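Local coordinates for protein polymerase cofactor VP35 (Reston ebolavirus, PDB 3L2A) that probably binds double-stranded RNA through its interferon inhibitory domain, helping the virus evade the host interferon response, and serves as a cofactor of the viral polymerase, at residues A[15-20]-A[30-35]; A[49-54]-A[70-75]. All coordinates share one frame; numbering follows the deposited sequence.

Interaction 1 (A[15-20]-A[30-35])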
loop_
_atom_site.group_PDB
_atom_site.type_symbol
_atom_site.label_atom_id
_atom_site.label_comp_id
_atom_site.label_asym_id
_atom_site.label_seq_id
_atom_site.Cartn_x
_atom_site.Cartn_y
_atom_site.Cartn_z
ATOM N N GLU A 15 3.664 0.069 -12.199
ATOM C CA GLU A 15 4.851 -0.455 -12.857
ATOM C C GLU A 15 6.094 0.286 -12.421
ATOM O O GLU A 15 7.100 -0.347 -12.091
ATOM C CB GLU A 15 4.677 -0.398 -14.375
ATOM C CG GLU A 15 3.665 -1.406 -14.885
ATOM C CD GLU A 15 3.439 -1.307 -16.404
ATOM O OE1 GLU A 15 3.982 -0.367 -17.031
ATOM O OE2 GLU A 15 2.731 -2.189 -16.961
ATOM N N ILE A 16 6.032 1.620 -12.368
ATOM C CA ILE A 16 7.157 2.419 -11.848
ATOM C C ILE A 16 7.520 2.008 -10.408
ATOM O O ILE A 16 8.700 1.860 -10.056
ATOM C CB ILE A 16 6.830 3.937 -11.875
ATOM C CG1 ILE A 16 6.879 4.453 -13.322
ATOM C CG2 ILE A 16 7.787 4.743 -10.985
ATOM C CD1 ILE A 16 6.318 5.857 -13.493
ATOM N N MET A 17 6.503 1.856 -9.570
ATOM C CA MET A 17 6.764 1.538 -8.155
ATOM C C MET A 17 7.315 0.112 -8.012
ATOM O O MET A 17 8.234 -0.140 -7.206
ATOM C CB MET A 17 5.505 1.756 -7.312
ATOM C CG MET A 17 5.130 3.234 -7.220
ATOM S SD MET A 17 3.587 3.401 -6.321
ATOM C CE MET A 17 3.621 5.165 -5.954
ATOM N N TYR A 18 6.765 -0.834 -8.780
ATOM C CA TYR A 18 7.272 -2.220 -8.765
ATOM C C TYR A 18 8.699 -2.329 -9.288
ATOM O O TYR A 18 9.466 -3.196 -8.857
ATOM C CB TYR A 18 6.377 -3.151 -9.588
ATOM C CG TYR A 18 5.238 -3.823 -8.861
ATOM C CD1 TYR A 18 4.543 -3.181 -7.850
ATOM C CD2 TYR A 18 4.829 -5.112 -9.222
ATOM C CE1 TYR A 18 3.472 -3.792 -7.204
ATOM C CE2 TYR A 18 3.760 -5.739 -8.575
ATOM C CZ TYR A 18 3.091 -5.071 -7.560
ATOM O OH TYR A 18 2.015 -5.667 -6.934
ATOM N N ASP A 19 9.067 -1.441 -10.204
ATOM C CA ASP A 19 10.378 -1.466 -10.862
ATOM C C ASP A 19 11.519 -1.329 -9.863
ATOM O O ASP A 19 12.618 -1.829 -10.092
ATOM C CB ASP A 19 10.463 -0.332 -11.910
ATOM C CG ASP A 19 9.929 -0.741 -13.279
ATOM O OD1 ASP A 19 9.609 -1.927 -13.508
ATOM O OD2 ASP A 19 9.820 0.153 -14.149
ATOM N N HIS A 20 11.304 -0.621 -8.760
ATOM C CA HIS A 20 12.386 -0.493 -7.801
ATOM C C HIS A 20 12.104 -1.116 -6.432
ATOM O O HIS A 20 12.713 -0.729 -5.437
ATOM C CB HIS A 20 12.892 0.953 -7.693
ATOM C CG HIS A 20 13.854 1.334 -8.777
ATOM N ND1 HIS A 20 15.141 0.842 -8.836
ATOM C CD2 HIS A 20 13.719 2.163 -9.840
ATOM C CE1 HIS A 20 15.755 1.346 -9.893
ATOM N NE2 HIS A 20 14.914 2.150 -10.519
ATOM N N GLN A 30 2.052 -5.069 -1.913
ATOM C CA GLN A 30 0.637 -4.927 -1.556
ATOM C C GLN A 30 0.295 -3.451 -1.332
ATOM O O GLN A 30 -0.765 -2.961 -1.787
ATOM C CB GLN A 30 0.268 -5.767 -0.331
ATOM C CG GLN A 30 -1.215 -5.735 -0.028
ATOM C CD GLN A 30 -2.062 -6.334 -1.136
ATOM O OE1 GLN A 30 -2.893 -5.644 -1.747
ATOM N NE2 GLN A 30 -1.847 -7.609 -1.415
ATOM N N LEU A 31 1.207 -2.732 -0.667
ATOM C CA LEU A 31 1.011 -1.284 -0.450
ATOM C C LEU A 31 0.910 -0.494 -1.740
ATOM O O LEU A 31 0.069 0.400 -1.828
ATOM C CB LEU A 31 2.086 -0.716 0.478
ATOM C CG LEU A 31 1.893 0.753 0.885
ATOM C CD1 LEU A 31 0.518 1.090 1.494
ATOM C CD2 LEU A 31 3.020 1.156 1.794
ATOM N N VAL A 32 1.726 -0.831 -2.747
ATOM C CA VAL A 32 1.637 -0.164 -4.062
ATOM C C VAL A 32 0.231 -0.362 -4.629
ATOM O O VAL A 32 -0.383 0.570 -5.116
ATOM C CB VAL A 32 2.677 -0.745 -5.009
ATOM C CG1 VAL A 32 2.377 -0.384 -6.514
ATOM C CG2 VAL A 32 4.096 -0.270 -4.601
ATOM N N GLN A 33 -0.282 -1.595 -4.550
ATOM C CA GLN A 33 -1.637 -1.850 -5.074
ATOM C C GLN A 33 -2.712 -1.037 -4.350
ATOM O O GLN A 33 -3.629 -0.492 -4.989
ATOM C CB GLN A 33 -1.957 -3.335 -4.985
ATOM C CG GLN A 33 -0.981 -4.157 -5.768
ATOM C CD GLN A 33 -1.131 -5.633 -5.474
ATOM O OE1 GLN A 33 -2.239 -6.167 -5.495
ATOM N NE2 GLN A 33 -0.015 -6.301 -5.216
ATOM N N VAL A 34 -2.582 -0.954 -3.033
ATOM C CA VAL A 34 -3.533 -0.237 -2.178
ATOM C C VAL A 34 -3.488 1.248 -2.534
ATOM O O VAL A 34 -4.523 1.879 -2.718
ATOM C CB VAL A 34 -3.214 -0.465 -0.682
ATOM C CG1 VAL A 34 -3.960 0.547 0.221
ATOM C CG2 VAL A 34 -3.536 -1.951 -0.248
ATOM N N ILE A 35 -2.278 1.782 -2.655
ATOM C CA ILE A 35 -2.083 3.223 -2.975
ATOM C C ILE A 35 -2.599 3.519 -4.359
ATOM O O ILE A 35 -3.280 4.538 -4.577
ATOM C CB ILE A 35 -0.586 3.566 -2.856
ATOM C CG1 ILE A 35 -0.206 3.621 -1.360
ATOM C CG2 ILE A 35 -0.228 4.875 -3.591
ATOM C CD1 ILE A 35 1.342 3.800 -1.121
#
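V32 sits at the middle of this contact, its methyl groups turned to M17 and Y18, neighbours on the facing helix. With CG1 anti to the backbone N (chi1 164°), that methyl is aimed at the ring, meeting CE1 of Y18 at 3.6 Å, and CG2 of V32 at the methionine, 3.7 Å from CB of M17. CG1 reaches the tyrosine ring obliquely, whereas CB of V32 sits in the ring plane, beyond the CD1–CE1 edge. M17 and V32 run past each other in opposite directions, so the thioether lies alongside the valine, its SD also 4.0 Å from CG1 of V32. A beta-branched residue suits this place because it is short, rigid and two-pronged; methionine is long and supple enough to continue inward, where L66 of helix 62-72 touches both M17 and V32.

The contact joins helix 10-19 to helix 27-41, a nearly antiparallel pair in the helical part of the interferon inhibitory domain. The axes stand 10.0 Å apart, a spacing that medium-sized side chains bridge.

Toward the partly exposed side the interface turns polar. Tyrosine suits this border, giving its ring carbons to the valine and its hydroxyl to Q33, whose extended side chain brings NE2 to 2.7 Å from OH of Y18. The amide nitrogen approaches at the ring edge, with ring and amide planes 59° apart. Its N-H points well off the oxygen (121°), making the bond weak despite the short distance; the same nitrogen also has a weak bond to the carbonyl of H29, whose ring packs edge-to-face with Y18.

Interaction 2 (A[49-54]-A[70-75]). With ACY (acetic acid), chain C.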
loop_
_atom_site.group_PDB
_atom_site.type_symbol
_atom_site.label_atom_id
_atom_site.label_comp_id
_atom_site.label_asym_id
_atom_site.label_seq_id
_atom_site.Cartn_x
_atom_site.Cartn_y
_atom_site.Cartn_z
ATOM N N HIS A 49 2.313 10.210 -7.399
ATOM C CA HIS A 49 3.504 10.074 -8.233
ATOM C C HIS A 49 4.512 11.171 -7.902
ATOM O O HIS A 49 5.703 10.903 -7.791
ATOM C CB HIS A 49 3.082 10.072 -9.710
ATOM C CG HIS A 49 4.221 9.922 -10.678
ATOM N ND1 HIS A 49 4.218 10.535 -11.914
ATOM C CD2 HIS A 49 5.370 9.208 -10.614
ATOM C CE1 HIS A 49 5.328 10.223 -12.563
ATOM N NE2 HIS A 49 6.053 9.431 -11.790
ATOM N N ALA A 50 4.013 12.392 -7.717
ATOM C CA ALA A 50 4.874 13.552 -7.413
ATOM C C ALA A 50 5.587 13.329 -6.090
ATOM O O ALA A 50 6.765 13.586 -5.952
ATOM C CB ALA A 50 4.021 14.821 -7.332
ATOM N N GLU A 51 4.828 12.872 -5.098
ATOM C CA GLU A 51 5.422 12.619 -3.775
ATOM C C GLU A 51 6.430 11.463 -3.812
ATOM O O GLU A 51 7.471 11.491 -3.128
ATOM C CB GLU A 51 4.299 12.349 -2.783
ATOM C CG GLU A 51 3.551 13.616 -2.457
ATOM C CD GLU A 51 4.351 14.565 -1.592
ATOM O OE1 GLU A 51 5.473 14.208 -1.165
ATOM O OE2 GLU A 51 3.843 15.673 -1.335
ATOM N N PHE A 52 6.115 10.441 -4.594
ATOM C CA PHE A 52 7.030 9.302 -4.764
ATOM C C PHE A 52 8.347 9.822 -5.328
ATOM O O PHE A 52 9.412 9.549 -4.806
ATOM C CB PHE A 52 6.424 8.267 -5.707
ATOM C CG PHE A 52 7.225 6.996 -5.803
ATOM C CD1 PHE A 52 7.325 6.155 -4.692
ATOM C CD2 PHE A 52 7.861 6.636 -6.995
ATOM C CE1 PHE A 52 8.051 4.949 -4.772
ATOM C CE2 PHE A 52 8.591 5.440 -7.087
ATOM C CZ PHE A 52 8.671 4.587 -5.976
ATOM N N GLN A 53 8.276 10.577 -6.421
ATOM C CA GLN A 53 9.479 11.118 -7.039
ATOM C C GLN A 53 10.267 12.029 -6.102
ATOM O O GLN A 53 11.510 11.989 -6.074
ATOM C CB GLN A 53 9.078 11.947 -8.252
ATOM C CG GLN A 53 8.839 11.177 -9.516
ATOM C CD GLN A 53 9.083 12.090 -10.761
ATOM O OE1 GLN A 53 8.555 13.176 -10.826
ATOM N NE2 GLN A 53 9.926 11.648 -11.696
ATOM N N ALA A 54 9.558 12.892 -5.381
ATOM C CA ALA A 54 10.208 13.849 -4.495
ATOM C C ALA A 54 10.915 13.116 -3.369
ATOM O O ALA A 54 11.981 13.539 -2.946
ATOM C CB ALA A 54 9.219 14.844 -3.946
ATOM N N THR A 70 1.913 7.645 2.424
ATOM C CA THR A 70 0.762 7.368 3.327
ATOM C C THR A 70 0.611 8.439 4.403
ATOM O O THR A 70 -0.499 8.714 4.857
ATOM C CB THR A 70 0.821 5.984 3.970
ATOM O OG1 THR A 70 1.900 5.897 4.913
ATOM C CG2 THR A 70 0.957 4.891 2.885
ATOM N N LYS A 71 1.730 9.066 4.747
ATOM C CA LYS A 71 1.781 10.118 5.768
ATOM C C LYS A 71 1.532 11.534 5.226
ATOM O O LYS A 71 1.012 12.404 5.942
ATOM C CB LYS A 71 3.154 10.066 6.452
ATOM C CG LYS A 71 3.323 8.818 7.333
ATOM C CD LYS A 71 4.788 8.516 7.646
ATOM C CE LYS A 71 5.472 9.614 8.438
ATOM N NZ LYS A 71 6.961 9.347 8.506
ATOM N N ARG A 72 1.917 11.781 3.983
ATOM C CA ARG A 72 1.856 13.144 3.464
ATOM C C ARG A 72 0.522 13.432 2.786
ATOM O O ARG A 72 -0.028 14.521 2.939
ATOM C CB ARG A 72 3.025 13.422 2.518
ATOM C CG ARG A 72 4.375 13.351 3.205
ATOM C CD ARG A 72 5.519 13.712 2.275
ATOM N NE ARG A 72 6.801 13.499 2.943
ATOM C CZ ARG A 72 7.950 13.249 2.326
ATOM N NH1 ARG A 72 8.017 13.183 1.002
ATOM N NH2 ARG A 72 9.046 13.074 3.047
ATOM N N VAL A 73 0.004 12.445 2.058
ATOM C CA VAL A 73 -1.126 12.660 1.170
ATOM C C VAL A 73 -2.422 12.429 1.947
ATOM O O VAL A 73 -2.659 11.304 2.396
ATOM C CB VAL A 73 -1.027 11.750 -0.082
ATOM C CG1 VAL A 73 -2.163 12.040 -1.040
ATOM C CG2 VAL A 73 0.333 11.940 -0.801
ATOM N N PRO A 74 -3.250 13.483 2.132
ATOM C CA PRO A 74 -4.415 13.414 3.014
ATOM C C PRO A 74 -5.376 12.268 2.833
ATOM O O PRO A 74 -6.001 11.842 3.824
ATOM C CB PRO A 74 -5.159 14.722 2.706
ATOM C CG PRO A 74 -4.119 15.664 2.401
ATOM C CD PRO A 74 -3.071 14.861 1.608
ATOM N N ILE A 75 -5.544 11.794 1.599
ATOM C CA ILE A 75 -6.512 10.714 1.326
ATOM C C ILE A 75 -6.261 9.471 2.175
ATOM O O ILE A 75 -7.199 8.763 2.500
ATOM C CB ILE A 75 -6.568 10.320 -0.193
ATOM C CG1 ILE A 75 -7.828 9.505 -0.517
ATOM C CG2 ILE A 75 -5.286 9.601 -0.672
ATOM C CD1 ILE A 75 -9.104 10.304 -0.390
HETATM C C ACY C . 8.891 8.115 -10.822
HETATM O O ACY C . 7.870 8.136 -10.110
HETATM O OXT ACY C . 8.888 8.462 -12.031
HETATM C CH3 ACY C . 10.144 7.643 -10.137
#
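E51 reaches across to R72 through one carboxylate oxygen. OE1 of E51 lies 3.5 Å from NH1 of R72, at the edge of the guanidinium and in its plane, and the N-H aims almost straight at it (164°). The direction is good but the distance long, so this is a weak hydrogen bond within a salt bridge. The arginine was modelled in two conformers and the bridge belongs to the one described, so it is probably made only part of the time. The planes of carboxylate and guanidinium stand 61° apart, so the groups do not form the flat, two-bonded pairing that such ions can make. OE1 of E51 also lies 3.5 Å from CD of R72, alongside the arginine's aliphatic chain. Nearer the backbone, CG of E51 packs on CG2 of V73 at 4.0 Å, the two side chains passing in opposite directions.

A bend at chi2 (-72°) turns the carboxylate of E51 aside, while R72 runs extended from CG to NE. Long, flexible charged side chains suit this partly exposed place, where they must span 8.1 Å between the CA atoms of E51 and R72. The contact ties helix 45-57 to the C-terminal end of helix 62-72, within the helical part of the domain. V73 is the first residue to leave helical angles, and its compact apolar side chain is buried as the chain turns away toward helix 75-78. I69 of helix 62-72 touches both E51 and F52.

Away from the arginine, the same helix segment holds a bound acetic acid molecule, probably from the crystallisation liquor. NE2 of H49 donates to its OXT at 3.0 Å, nearly straight. The side chains of F52 and Q53 lie beside it.

From the N terminus, helix 10-19 comes first, and interaction 1 closes a short loop when helix 27-41 folds back against it, with nine residues between the segments. The chain then enters helix 45-57, and interaction 2 closes a second, longer loop of fifteen residues where the end of helix 62-72 returns to it. The two contacts are in series, neither nested nor crossed, yet their centres are about 13 Å apart and their residues touch: I16 packs on H49 and F52, M17 on F52, and L31 on T70. Together they draw four helices into one bundle, whose helix 27-41 also packs on strand 113-118 of the sheet through V114.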